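Side-chain contact in phosphatidylethanolamine-binding protein (Plasmodium vivax, PDB 2GZQ), which probably binds phosphatidylethanolamine or related phospholipid head groups: residues A[17-21]-A[22-26]. Sequence-based numbering, arbitrary orientation.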
# COMPACT_ATOMS: atom_id res chain seq x y z
N GLU A 17 14.24 -6.05 -9.66
CA GLU A 17 13.15 -6.92 -9.24
C GLU A 17 11.80 -6.33 -9.65
O GLU A 17 10.90 -7.03 -10.15
CB GLU A 17 13.20 -6.97 -7.71
CG GLU A 17 12.89 -8.24 -7.04
CD GLU A 17 13.04 -8.13 -5.52
OE1 GLU A 17 12.28 -8.83 -4.82
OE2 GLU A 17 13.93 -7.37 -5.02
N LEU A 18 11.63 -5.06 -9.37
CA LEU A 18 10.38 -4.41 -9.70
C LEU A 18 10.13 -4.32 -11.20
O LEU A 18 8.98 -4.45 -11.65
CB LEU A 18 10.29 -3.04 -9.04
CG LEU A 18 10.32 -3.03 -7.51
CD1 LEU A 18 10.06 -1.64 -6.94
CD2 LEU A 18 9.41 -4.05 -6.90
N LYS A 19 11.18 -4.13 -11.98
CA LYS A 19 11.04 -4.16 -13.43
C LYS A 19 10.69 -5.54 -13.93
O LYS A 19 9.84 -5.69 -14.80
CB LYS A 19 12.30 -3.61 -14.08
CG LYS A 19 12.46 -2.08 -13.94
CD LYS A 19 13.68 -1.51 -14.67
CE LYS A 19 13.68 0.04 -14.67
NZ LYS A 19 14.83 0.65 -15.43
N ARG A 20 11.29 -6.57 -13.37
CA ARG A 20 11.01 -7.93 -13.81
C ARG A 20 9.52 -8.23 -13.71
O ARG A 20 8.93 -8.86 -14.58
CB ARG A 20 11.79 -8.89 -12.93
CG ARG A 20 11.65 -10.33 -13.33
CD ARG A 20 12.36 -11.21 -12.34
NE ARG A 20 11.57 -11.30 -11.13
CZ ARG A 20 12.06 -11.25 -9.89
NH1 ARG A 20 13.36 -11.12 -9.68
NH2 ARG A 20 11.22 -11.32 -8.87
N GLU A 21 8.93 -7.79 -12.58
CA GLU A 21 7.52 -8.06 -12.26
C GLU A 21 6.56 -7.02 -12.82
O GLU A 21 5.34 -7.12 -12.63
CB GLU A 21 7.34 -8.18 -10.75
CG GLU A 21 8.22 -9.26 -10.16
CD GLU A 21 7.89 -10.65 -10.66
OE1 GLU A 21 6.71 -10.94 -10.97
OE2 GLU A 21 8.81 -11.49 -10.77
N LYS A 22 7.11 -6.03 -13.52
CA LYS A 22 6.38 -4.91 -14.10
C LYS A 22 5.67 -4.02 -13.08
O LYS A 22 4.81 -3.22 -13.43
CB LYS A 22 5.44 -5.37 -15.19
CG LYS A 22 6.23 -5.98 -16.35
CD LYS A 22 5.47 -6.16 -17.63
CE LYS A 22 6.38 -6.77 -18.67
NZ LYS A 22 7.19 -7.90 -18.10
N ILE A 23 6.09 -4.11 -11.83
CA ILE A 23 5.70 -3.13 -10.87
C ILE A 23 6.20 -1.73 -11.26
O ILE A 23 5.49 -0.75 -11.07
CB ILE A 23 6.08 -3.64 -9.50
CG1 ILE A 23 5.22 -4.87 -9.22
CG2 ILE A 23 5.93 -2.58 -8.46
CD1 ILE A 23 5.73 -5.71 -8.11
N ILE A 24 7.36 -1.66 -11.88
CA ILE A 24 7.69 -0.55 -12.75
C ILE A 24 7.46 -1.10 -14.16
O ILE A 24 8.11 -2.09 -14.53
CB ILE A 24 9.20 -0.16 -12.60
CG1 ILE A 24 9.47 0.31 -11.18
CG2 ILE A 24 9.61 0.85 -13.64
CD1 ILE A 24 10.96 0.39 -10.84
N PRO A 25 6.59 -0.49 -14.97
CA PRO A 25 5.91 0.81 -14.77
C PRO A 25 4.46 0.78 -14.30
O PRO A 25 3.84 1.83 -14.27
CB PRO A 25 5.92 1.37 -16.18
CG PRO A 25 5.70 0.17 -17.04
CD PRO A 25 6.39 -0.98 -16.36
N HIS A 26 3.89 -0.37 -13.94
CA HIS A 26 2.44 -0.47 -13.70
C HIS A 26 2.02 0.22 -12.42
O HIS A 26 0.90 0.75 -12.35
CB HIS A 26 1.97 -1.90 -13.64
CG HIS A 26 2.06 -2.60 -14.94
ND1 HIS A 26 1.85 -3.95 -15.06
CD2 HIS A 26 2.34 -2.14 -16.18
CE1 HIS A 26 2.00 -4.31 -16.32
NE2 HIS A 26 2.29 -3.22 -17.02
O HOH W 1 9.25 -3.58 -16.48
O HOH W 2 6.57 -9.95 -15.64
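K22 turns the chain out of helix 15-20: its backbone N donates to K19 O over 3.0 Å, and its positive phi (62°) reverses the chain in a Schellman motif. From there the lysine reaches back along the outside of the turn. A bend at the last torsion (chi4 44°) brings NZ to a water that also donates to R20 O, although the bond between NZ and the water is weak. I23 follows with its two branches divided between two partners, in one of two modelled conformers. There CG2 lies 4.1 Å from L18 CD2, the two side chains crossing at a slant, while CD1 rests 4.0 Å from E21 CB. F192 and W194 of strand 188-198 also touch I23, and W194 reaches L18 as well, which seats the turn on the sheet. At I24 the backbone N donates to L18 O (3.2 Å, 161° at the hydrogen). Its CD1 packs 3.9 Å from L18 CB, and its CB and CG2 meet K19 CG, the CB at 4.0 Å. Beyond CG the K19 chain runs extended and carries NZ onward to a salt bridge with E31. A second water donates to both K19 O and I24 O, bridging the helix end to the residue before the cis peptide bond of P25. The carbonyls left at the helix end are thus met by backbone N-H groups at L18 and K19 and by waters at K19 and R20, the K22 ammonium taking part only indirectly and weakly, while the apolar branches of L18 and I23 turn to the sheet.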